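Local coordinates for protein HTH-type transcriptional regulator PrpR (Mycobacterium tuberculosis, PDB 6D2S) that regulates transcription of the enzymes that break down short-chain fatty acids through the glyoxylate and methylcitrate cycles, and is needed to assimilate propionate derived from cholesterol, at residues 9-14 against 195-200; 20-25 against 167-172; 102-107 against 124-129; 4-9 against 112-117. All blocks are in the same frame, centred on the assembly; numbering follows the deposited sequence.

In the fold
The four contacts show how one short helix can tie several parts of a chain together. Helix 3-13 serves both contact 1, against the edge strand 194-198 and beside a sodium ion, and contact 4, against the turn before helix 116-135; their centres lie about 12 Å apart, and both touch the calcium ion through D9. Contact 3, formed by helices 101-109 and 116-135, meets contact 1 where F10 CZ packs 3.6 Å from I107 CG2. Contact 2, its centre about 12 Å from that of contact 3, joins helix 19-31 to the end of helix 163-170; L21 leans on I107 and L126, and Y129 OH probably hydrogen-bonds D22 OD2. Contacts 2 and 4 stay separate.

Contact 1: residues 9-14 against 195-200; sequences DFFYDR and SKRQSA. With CA (calcium ion), chain B; NA (sodium ion), chain G.
F11 holds CG beside its backbone N (chi1 -79°), and R197, its chain bent at chi2 (-59°), swings its guanidinium round to meet it. R197 NH2 lies 3.6 Å from F11 CB and 3.8 Å from F11 CG, approaching the root of the ring obliquely, with ring and guanidinium planes 29° apart. One residue on, Y12 lies near the strand backbone: its CD1 is 3.7 Å from Q198 O, while Y12 OH bonds to the carbonyl of T201.

Water and metal bridge the remaining distance. One water donates to Y12 O at 2.9 Å and to Q198 O at 3.2 Å. The same water is a ligand of a sodium ion, which S199 O coordinates at 2.1 Å; N15 supplies another ligand, so the loop that follows helix 3-13 and the residue S199 share one cation. At a different part of the helix, D9 and D13, one turn apart, each chelate a calcium ion with both carboxylate oxygens. In the fold, helix 3-13 thus docks beside strand 194-198, at the edge of the antiparallel sheet and paired there with strand 183-189, while F10 and F11 pack against helices 101-109 and 116-135.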
# COMPACT_ATOMS: atom_id res chain seq x y z
N ASP A 9 -2.01 9.10 -13.21
CA ASP A 9 -3.12 8.90 -14.14
C ASP A 9 -3.27 7.43 -14.51
O ASP A 9 -4.40 6.93 -14.65
CB ASP A 9 -2.94 9.75 -15.40
CG ASP A 9 -4.19 9.75 -16.27
OD1 ASP A 9 -5.30 9.82 -15.70
OD2 ASP A 9 -4.10 9.68 -17.51
N PHE A 10 -2.15 6.72 -14.68
CA PHE A 10 -2.20 5.30 -15.00
C PHE A 10 -3.03 4.54 -13.97
O PHE A 10 -3.91 3.73 -14.31
CB PHE A 10 -0.77 4.75 -15.09
CG PHE A 10 -0.70 3.28 -15.38
CD1 PHE A 10 -0.59 2.82 -16.69
CD2 PHE A 10 -0.74 2.34 -14.35
CE1 PHE A 10 -0.53 1.46 -16.96
CE2 PHE A 10 -0.69 0.98 -14.62
CZ PHE A 10 -0.58 0.54 -15.92
N PHE A 11 -2.76 4.78 -12.69
CA PHE A 11 -3.54 4.08 -11.67
C PHE A 11 -4.96 4.63 -11.59
O PHE A 11 -5.91 3.86 -11.41
CB PHE A 11 -2.82 4.14 -10.32
CG PHE A 11 -1.70 3.13 -10.19
CD1 PHE A 11 -1.96 1.82 -9.80
CD2 PHE A 11 -0.39 3.48 -10.50
CE1 PHE A 11 -0.92 0.89 -9.68
CE2 PHE A 11 0.65 2.56 -10.40
CZ PHE A 11 0.38 1.26 -9.99
N TYR A 12 -5.14 5.95 -11.76
CA TYR A 12 -6.47 6.54 -11.71
C TYR A 12 -7.39 5.91 -12.76
O TYR A 12 -8.55 5.57 -12.47
CB TYR A 12 -6.41 8.05 -11.94
CG TYR A 12 -7.78 8.68 -12.02
CD1 TYR A 12 -8.50 8.94 -10.86
CD2 TYR A 12 -8.38 8.95 -13.25
CE1 TYR A 12 -9.77 9.49 -10.90
CE2 TYR A 12 -9.67 9.51 -13.29
CZ TYR A 12 -10.35 9.77 -12.11
OH TYR A 12 -11.62 10.31 -12.15
N ASP A 13 -6.90 5.78 -13.98
CA ASP A 13 -7.68 5.22 -15.08
C ASP A 13 -8.07 3.78 -14.82
O ASP A 13 -9.00 3.28 -15.45
CB ASP A 13 -6.88 5.28 -16.38
CG ASP A 13 -6.75 6.69 -16.90
OD1 ASP A 13 -7.49 7.55 -16.39
OD2 ASP A 13 -5.90 6.94 -17.79
N ARG A 14 -7.36 3.10 -13.92
CA ARG A 14 -7.65 1.71 -13.60
C ARG A 14 -8.34 1.57 -12.25
O ARG A 14 -8.39 0.47 -11.70
CB ARG A 14 -6.35 0.89 -13.67
CG ARG A 14 -5.87 0.68 -15.13
CD ARG A 14 -4.35 0.45 -15.30
NE ARG A 14 -4.02 0.40 -16.74
CZ ARG A 14 -3.95 1.48 -17.52
NH1 ARG A 14 -4.16 2.69 -17.01
NH2 ARG A 14 -3.69 1.36 -18.82
N SER A 195 0.75 13.44 -1.88
CA SER A 195 0.32 12.50 -2.90
C SER A 195 -1.13 12.14 -2.63
O SER A 195 -1.47 11.68 -1.53
CB SER A 195 1.20 11.25 -2.90
OG SER A 195 0.69 10.27 -3.79
N LYS A 196 -1.99 12.36 -3.62
CA LYS A 196 -3.42 12.12 -3.50
C LYS A 196 -3.84 11.06 -4.52
O LYS A 196 -3.44 11.14 -5.69
CB LYS A 196 -4.22 13.41 -3.73
CG LYS A 196 -5.72 13.26 -3.52
CD LYS A 196 -6.47 14.49 -4.01
CE LYS A 196 -7.81 14.64 -3.29
NZ LYS A 196 -7.63 14.94 -1.83
N ARG A 197 -4.63 10.09 -4.08
CA ARG A 197 -5.12 9.02 -4.95
C ARG A 197 -6.62 8.88 -4.77
O ARG A 197 -7.10 8.73 -3.64
CB ARG A 197 -4.41 7.70 -4.65
CG ARG A 197 -2.93 7.69 -5.02
CD ARG A 197 -2.75 7.98 -6.51
NE ARG A 197 -1.35 7.92 -6.94
CZ ARG A 197 -0.75 6.81 -7.37
NH1 ARG A 197 0.52 6.84 -7.75
NH2 ARG A 197 -1.43 5.67 -7.42
N GLN A 198 -7.36 8.95 -5.87
CA GLN A 198 -8.81 8.86 -5.84
C GLN A 198 -9.27 7.59 -6.54
O GLN A 198 -8.71 7.20 -7.57
CB GLN A 198 -9.46 10.07 -6.51
CG GLN A 198 -9.01 11.41 -5.95
CD GLN A 198 -9.29 12.55 -6.90
OE1 GLN A 198 -10.27 13.27 -6.76
NE2 GLN A 198 -8.42 12.70 -7.89
N SER A 199 -10.28 6.93 -5.97
CA SER A 199 -10.92 5.79 -6.61
C SER A 199 -12.17 6.20 -7.39
O SER A 199 -12.29 5.89 -8.57
CB SER A 199 -11.28 4.72 -5.58
OG SER A 199 -11.99 5.28 -4.49
N ALA A 200 -13.10 6.90 -6.73
CA ALA A 200 -14.39 7.20 -7.33
C ALA A 200 -14.52 8.63 -7.83
O ALA A 200 -15.38 8.89 -8.68
CB ALA A 200 -15.52 6.93 -6.32
CA CA B . -6.58 9.33 -17.73
NA NA G . -12.57 5.88 -10.70
O HOH W 1 -10.13 5.91 -10.08
O HOH W 2 -14.69 5.43 -9.70
O HOH W 3 -12.70 7.98 -10.50

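Contact 2: residues 20-25 against 167-172; sequences DLDMAA and CHRLST. With NA (sodium ion), chain F.
D22 and R169 form an end-on bidentate salt bridge, each carboxylate oxygen taking one terminal nitrogen. D22 OD2 accepts from R169 NH1 at 2.8 Å on its syn lone pair, and R169 NH2 donates to D22 OD1 at 3.0 Å, also on the syn side but tilted out of the carboxylate plane. The two flat groups are not coplanar: their planes stand 35° apart, and the NH2 bond is the straighter, with an N-H...O angle of 163°.

The next shell fixes the rotation of the guanidinium. T172 OG1 accepts a further bond from R169 NH1 at 2.9 Å and itself donates to R169 O at 2.7 Å, so the threonine hydroxyl links the arginine's tip to its own backbone; T172 N bonds to that same carbonyl. R169 leaves its helix with CG anti to the backbone N (chi1 -173°) and bends at chi2 to reach across, and its NE is held by the carbonyl of L136. D22 OD1 has a second cationic partner in R175, which would probably favour the ionised carboxylate.

The bridge is buried, with Y138 beside both residues and A133 and F141 beside R169. It exemplifies a buried, networked ion pair: it ties helix 19-31 to the C-terminal end of helix 163-170, part of the IrrE N-terminal-like region.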
# COMPACT_ATOMS: atom_id res chain seq x y z
N ASP A 20 -5.16 -8.20 -12.90
CA ASP A 20 -4.34 -9.37 -13.18
C ASP A 20 -3.25 -9.56 -12.14
O ASP A 20 -2.91 -10.70 -11.80
CB ASP A 20 -3.72 -9.27 -14.58
CG ASP A 20 -4.76 -9.36 -15.68
OD1 ASP A 20 -5.75 -10.10 -15.51
OD2 ASP A 20 -4.60 -8.66 -16.70
N LEU A 21 -2.66 -8.46 -11.64
CA LEU A 21 -1.63 -8.58 -10.61
C LEU A 21 -2.23 -8.91 -9.26
O LEU A 21 -1.65 -9.67 -8.49
CB LEU A 21 -0.84 -7.28 -10.49
CG LEU A 21 0.36 -7.03 -11.36
CD1 LEU A 21 0.98 -5.70 -10.90
CD2 LEU A 21 1.35 -8.19 -11.28
N ASP A 22 -3.38 -8.29 -8.95
CA ASP A 22 -4.05 -8.58 -7.69
C ASP A 22 -4.43 -10.05 -7.62
O ASP A 22 -4.19 -10.72 -6.60
CB ASP A 22 -5.29 -7.67 -7.56
CG ASP A 22 -5.60 -7.32 -6.12
OD1 ASP A 22 -5.93 -8.24 -5.35
OD2 ASP A 22 -5.50 -6.12 -5.77
N MET A 23 -5.01 -10.59 -8.70
CA MET A 23 -5.38 -12.00 -8.74
C MET A 23 -4.15 -12.91 -8.73
O MET A 23 -4.18 -13.98 -8.12
CB MET A 23 -6.23 -12.28 -9.98
CG MET A 23 -7.57 -11.58 -9.97
SD MET A 23 -8.70 -12.42 -8.83
CE MET A 23 -9.09 -13.91 -9.75
N ALA A 24 -3.08 -12.51 -9.43
CA ALA A 24 -1.88 -13.35 -9.43
C ALA A 24 -1.30 -13.47 -8.03
O ALA A 24 -0.90 -14.56 -7.60
CB ALA A 24 -0.84 -12.79 -10.40
N ALA A 25 -1.26 -12.36 -7.28
CA ALA A 25 -0.77 -12.40 -5.91
C ALA A 25 -1.64 -13.30 -5.04
O ALA A 25 -1.13 -14.14 -4.29
CB ALA A 25 -0.74 -10.98 -5.33
N CYS A 167 -3.53 1.37 4.85
CA CYS A 167 -4.29 2.44 4.18
C CYS A 167 -4.20 2.31 2.67
O CYS A 167 -5.20 2.45 1.96
CB CYS A 167 -3.79 3.81 4.61
SG CYS A 167 -4.21 4.29 6.26
N HIS A 168 -2.99 2.09 2.16
CA HIS A 168 -2.87 1.96 0.72
C HIS A 168 -3.69 0.79 0.21
O HIS A 168 -4.42 0.92 -0.79
CB HIS A 168 -1.41 1.82 0.29
CG HIS A 168 -1.24 1.88 -1.20
ND1 HIS A 168 -1.42 0.78 -2.01
CD2 HIS A 168 -0.97 2.92 -2.02
CE1 HIS A 168 -1.24 1.13 -3.27
NE2 HIS A 168 -0.97 2.43 -3.30
N ARG A 169 -3.63 -0.35 0.90
CA ARG A 169 -4.42 -1.49 0.44
C ARG A 169 -5.92 -1.20 0.48
O ARG A 169 -6.67 -1.59 -0.42
CB ARG A 169 -4.10 -2.74 1.26
CG ARG A 169 -4.77 -3.99 0.71
CD ARG A 169 -4.13 -4.42 -0.62
NE ARG A 169 -4.54 -5.78 -1.03
CZ ARG A 169 -5.05 -6.10 -2.22
NH1 ARG A 169 -5.26 -5.16 -3.14
NH2 ARG A 169 -5.35 -7.37 -2.50
N LEU A 170 -6.39 -0.53 1.54
CA LEU A 170 -7.82 -0.19 1.59
C LEU A 170 -8.22 0.65 0.38
O LEU A 170 -9.32 0.49 -0.16
CB LEU A 170 -8.14 0.55 2.90
CG LEU A 170 -8.10 -0.28 4.19
CD1 LEU A 170 -8.19 0.63 5.42
CD2 LEU A 170 -9.26 -1.28 4.21
N SER A 171 -7.32 1.50 -0.08
CA SER A 171 -7.61 2.36 -1.23
C SER A 171 -7.56 1.61 -2.57
O SER A 171 -7.87 2.22 -3.60
CB SER A 171 -6.63 3.54 -1.27
OG SER A 171 -5.38 3.17 -1.83
N THR A 172 -7.18 0.34 -2.58
CA THR A 172 -7.17 -0.46 -3.81
C THR A 172 -8.36 -1.40 -3.93
O THR A 172 -8.39 -2.19 -4.88
CB THR A 172 -5.88 -1.29 -3.92
OG1 THR A 172 -5.85 -2.31 -2.89
CG2 THR A 172 -4.63 -0.40 -3.81
NA NA F . -5.83 -9.01 -18.62
O HOH W 4 -4.96 -6.16 -18.43

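Contact 3: residues 102-107 against 124-129; sequences DLISSI and IGLANY
I104 and L126 lie side by side, their chains running in opposing senses, so that branches lie alongside rather than end against end. The methyl CG2 of I104 is 4.0 Å from L126 CD1 and 4.1 Å from L126 CB, resting against the flank of the leucine. The other arm of the same isoleucine reaches further: I104 CD1 comes within 4.0 Å of A127 N and 4.3 Å of A127 CB, so that one residue touches two successive positions of the opposite helix.

I107, one turn later, approaches the leucine at a slant. Its CG2, set anti to the backbone N while CG1 stands beside it (chi1 -68°), lies 4.0 Å from L126 CD1. A single leucine methyl is therefore touched by one branch from each isoleucine, and L126 projects between them from its own helix. All four residues are buried and the side-chain contacts are apolar.

A127 also touches T93, A96 and L97 of helix 84-99, whereas L21 touches both I107 and L126, and F10 and F11 of helix 3-13 lie against I107 and L126 respectively. The short segment axes pass 10.2 Å apart at an angle of 123°, steeply inclined yet closer to antiparallel than parallel. The contact is part of a helical-bundle core, in which helices 101-109 and 116-135, consecutive in the chain, pack with helices 3-13, 19-31 and 84-99.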
# COMPACT_ATOMS: atom_id res chain seq x y z
N ASP A 102 6.93 -10.25 -17.13
CA ASP A 102 6.20 -10.17 -18.39
C ASP A 102 4.80 -9.61 -18.18
O ASP A 102 4.31 -8.81 -18.99
CB ASP A 102 6.11 -11.55 -19.05
CG ASP A 102 7.42 -12.00 -19.68
OD1 ASP A 102 8.41 -11.23 -19.68
OD2 ASP A 102 7.45 -13.14 -20.19
N LEU A 103 4.13 -10.04 -17.11
CA LEU A 103 2.80 -9.51 -16.81
C LEU A 103 2.86 -8.01 -16.53
O LEU A 103 2.05 -7.24 -17.06
CB LEU A 103 2.20 -10.25 -15.61
CG LEU A 103 0.82 -9.77 -15.15
CD1 LEU A 103 -0.17 -9.73 -16.32
CD2 LEU A 103 0.26 -10.63 -14.01
N ILE A 104 3.81 -7.57 -15.71
CA ILE A 104 3.95 -6.14 -15.44
C ILE A 104 4.20 -5.38 -16.75
O ILE A 104 3.57 -4.35 -17.01
CB ILE A 104 5.06 -5.90 -14.41
CG1 ILE A 104 4.57 -6.33 -13.02
CG2 ILE A 104 5.48 -4.43 -14.39
CD1 ILE A 104 5.67 -6.28 -11.95
N SER A 105 5.10 -5.89 -17.59
CA SER A 105 5.36 -5.24 -18.87
C SER A 105 4.09 -5.13 -19.71
O SER A 105 3.85 -4.09 -20.35
CB SER A 105 6.44 -5.99 -19.65
OG SER A 105 7.69 -5.84 -19.00
N SER A 106 3.27 -6.18 -19.72
CA SER A 106 2.05 -6.12 -20.52
C SER A 106 1.05 -5.13 -19.96
O SER A 106 0.31 -4.49 -20.73
CB SER A 106 1.42 -7.51 -20.64
OG SER A 106 0.82 -7.90 -19.41
N ILE A 107 0.99 -4.98 -18.64
CA ILE A 107 0.09 -4.00 -18.04
C ILE A 107 0.55 -2.58 -18.35
O ILE A 107 -0.25 -1.73 -18.77
CB ILE A 107 -0.02 -4.25 -16.52
CG1 ILE A 107 -0.75 -5.57 -16.24
CG2 ILE A 107 -0.74 -3.09 -15.84
CD1 ILE A 107 -0.48 -6.13 -14.84
N ILE A 124 8.00 -0.20 -11.04
CA ILE A 124 8.25 -0.33 -9.61
C ILE A 124 6.95 -0.19 -8.83
O ILE A 124 6.70 -0.94 -7.87
CB ILE A 124 9.30 0.70 -9.14
CG1 ILE A 124 10.64 0.40 -9.79
CG2 ILE A 124 9.45 0.65 -7.62
CD1 ILE A 124 11.14 -1.00 -9.50
N GLY A 125 6.09 0.75 -9.23
CA GLY A 125 4.80 0.88 -8.58
C GLY A 125 3.95 -0.38 -8.68
O GLY A 125 3.25 -0.74 -7.73
N LEU A 126 3.99 -1.06 -9.83
CA LEU A 126 3.23 -2.29 -9.99
C LEU A 126 3.83 -3.43 -9.18
O LEU A 126 3.10 -4.25 -8.62
CB LEU A 126 3.14 -2.67 -11.47
CG LEU A 126 2.23 -1.71 -12.25
CD1 LEU A 126 2.47 -1.87 -13.74
CD2 LEU A 126 0.77 -2.00 -11.89
N ALA A 127 5.16 -3.50 -9.08
CA ALA A 127 5.75 -4.50 -8.20
C ALA A 127 5.38 -4.23 -6.75
O ALA A 127 5.09 -5.17 -5.99
CB ALA A 127 7.28 -4.53 -8.38
N ASN A 128 5.42 -2.96 -6.32
CA ASN A 128 4.95 -2.61 -4.99
C ASN A 128 3.48 -2.96 -4.82
O ASN A 128 3.07 -3.43 -3.75
CB ASN A 128 5.15 -1.12 -4.71
CG ASN A 128 6.60 -0.74 -4.52
OD1 ASN A 128 7.42 -1.56 -4.12
ND2 ASN A 128 6.91 0.51 -4.79
N TYR A 129 2.66 -2.68 -5.84
CA TYR A 129 1.25 -3.06 -5.78
C TYR A 129 1.09 -4.56 -5.55
O TYR A 129 0.30 -5.00 -4.70
CB TYR A 129 0.53 -2.63 -7.08
CG TYR A 129 -0.95 -2.99 -7.09
CD1 TYR A 129 -1.36 -4.28 -7.36
CD2 TYR A 129 -1.93 -2.02 -6.82
CE1 TYR A 129 -2.71 -4.63 -7.35
CE2 TYR A 129 -3.28 -2.36 -6.80
CZ TYR A 129 -3.66 -3.66 -7.08
OH TYR A 129 -4.99 -4.01 -7.08

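Contact 4: residues 4-9 against 112-117; sequences FEEVRD and DQLSTE. With CA (calcium ion), chain B.
E6 OE2 accepts a hydrogen bond from S115 OG at 2.8 Å, the shorter of two bonds by which the carboxylate holds one serine. S115 is the N-cap of helix 116-135, and its hydroxyl also bonds to the backbone N of A118, in the first turn of that helix, which is the classic N-cap arrangement. The second bond runs from the serine's backbone: S115 N donates to E6 OE1 at 3.0 Å with an N-H...O angle of 161°. Both oxygens are met on their syn sides, the serine hydroxyl 18° out of the carboxylate plane, so the two bonds together fix how the carboxylate is turned.

The glutamate reaches this cap because its chain is extended beyond CG (chi2 -180°), pointing straight from helix 3-13 across to the turn. Lying at the start of a helix, the carboxylate is probably stabilised by the local backbone dipoles, although the nearby carboxylate of E117 would probably work against this. L114 touches F10, A118 borders E6, and F4 and V7 reach V121, so helix 3-13 leans on the first turns of helix 116-135. At the base of the glutamate, E6 CB lies 3.9 Å from L114 CD2.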
# COMPACT_ATOMS: atom_id res chain seq x y z
N PHE A 4 5.85 11.04 -12.34
CA PHE A 4 4.97 10.59 -11.28
C PHE A 4 3.52 10.96 -11.57
O PHE A 4 2.61 10.20 -11.22
CB PHE A 4 5.43 11.15 -9.93
CG PHE A 4 6.68 10.49 -9.42
CD1 PHE A 4 6.61 9.31 -8.69
CD2 PHE A 4 7.93 11.03 -9.68
CE1 PHE A 4 7.75 8.69 -8.22
CE2 PHE A 4 9.08 10.41 -9.21
CZ PHE A 4 8.99 9.24 -8.48
N GLU A 5 3.30 12.09 -12.23
CA GLU A 5 1.96 12.47 -12.65
C GLU A 5 1.41 11.52 -13.71
O GLU A 5 0.23 11.16 -13.68
CB GLU A 5 1.97 13.91 -13.17
CG GLU A 5 0.63 14.40 -13.68
CD GLU A 5 0.62 15.90 -13.94
OE1 GLU A 5 -0.38 16.40 -14.50
OE2 GLU A 5 1.61 16.58 -13.59
N GLU A 6 2.25 11.11 -14.68
CA GLU A 6 1.80 10.12 -15.66
C GLU A 6 1.39 8.83 -14.97
O GLU A 6 0.39 8.20 -15.35
CB GLU A 6 2.90 9.82 -16.68
CG GLU A 6 3.42 10.97 -17.47
CD GLU A 6 4.51 10.52 -18.45
OE1 GLU A 6 4.19 9.78 -19.41
OE2 GLU A 6 5.69 10.88 -18.24
N VAL A 7 2.16 8.40 -13.96
CA VAL A 7 1.83 7.15 -13.32
C VAL A 7 0.59 7.31 -12.43
O VAL A 7 -0.19 6.36 -12.27
CB VAL A 7 3.03 6.61 -12.52
CG1 VAL A 7 2.67 5.31 -11.84
CG2 VAL A 7 4.23 6.40 -13.47
N ARG A 8 0.40 8.49 -11.85
CA ARG A 8 -0.83 8.72 -11.10
C ARG A 8 -2.06 8.55 -11.99
O ARG A 8 -3.04 7.91 -11.59
CB ARG A 8 -0.83 10.11 -10.47
CG ARG A 8 -2.09 10.42 -9.66
CD ARG A 8 -2.11 11.86 -9.13
NE ARG A 8 -2.20 12.85 -10.20
CZ ARG A 8 -1.25 13.73 -10.50
NH1 ARG A 8 -0.12 13.74 -9.80
NH2 ARG A 8 -1.42 14.60 -11.48
N ASP A 9 -2.01 9.10 -13.21
CA ASP A 9 -3.12 8.90 -14.14
C ASP A 9 -3.27 7.43 -14.51
O ASP A 9 -4.40 6.93 -14.65
CB ASP A 9 -2.94 9.75 -15.40
CG ASP A 9 -4.19 9.75 -16.27
OD1 ASP A 9 -5.30 9.82 -15.70
OD2 ASP A 9 -4.10 9.68 -17.51
N ASP A 112 -0.56 3.79 -23.85
CA ASP A 112 0.28 4.06 -25.02
C ASP A 112 1.15 5.31 -24.85
O ASP A 112 2.18 5.43 -25.52
CB ASP A 112 -0.58 4.19 -26.28
CG ASP A 112 0.24 4.48 -27.57
OD1 ASP A 112 0.95 3.57 -28.08
OD2 ASP A 112 0.15 5.61 -28.09
N GLN A 113 0.76 6.23 -23.95
CA GLN A 113 1.37 7.56 -23.86
C GLN A 113 2.57 7.63 -22.91
O GLN A 113 3.33 8.60 -22.97
CB GLN A 113 0.33 8.60 -23.40
CG GLN A 113 -0.78 8.88 -24.42
CD GLN A 113 -1.88 9.78 -23.85
OE1 GLN A 113 -2.34 9.58 -22.72
NE2 GLN A 113 -2.31 10.79 -24.63
N LEU A 114 2.76 6.63 -22.04
CA LEU A 114 3.78 6.71 -21.00
C LEU A 114 5.16 6.97 -21.58
O LEU A 114 5.58 6.31 -22.53
CB LEU A 114 3.80 5.41 -20.18
CG LEU A 114 2.60 5.13 -19.26
CD1 LEU A 114 2.70 3.75 -18.60
CD2 LEU A 114 2.50 6.21 -18.18
N SER A 115 5.88 7.93 -20.99
CA SER A 115 7.29 8.14 -21.33
C SER A 115 8.14 6.99 -20.77
O SER A 115 7.68 6.19 -19.95
CB SER A 115 7.79 9.46 -20.76
OG SER A 115 7.81 9.38 -19.34
N THR A 116 9.40 6.90 -21.20
CA THR A 116 10.30 5.88 -20.65
C THR A 116 10.43 6.02 -19.15
O THR A 116 10.38 5.03 -18.41
CB THR A 116 11.69 5.94 -21.30
OG1 THR A 116 11.60 5.53 -22.66
CG2 THR A 116 12.66 5.01 -20.56
N GLU A 117 10.67 7.25 -18.67
CA GLU A 117 10.81 7.43 -17.24
C GLU A 117 9.55 6.99 -16.51
O GLU A 117 9.62 6.34 -15.46
CB GLU A 117 11.13 8.89 -16.91
CG GLU A 117 11.26 9.14 -15.42
CD GLU A 117 11.55 10.59 -15.09
OE1 GLU A 117 11.72 10.90 -13.89
OE2 GLU A 117 11.61 11.42 -16.03
CA CA B . -6.58 9.33 -17.73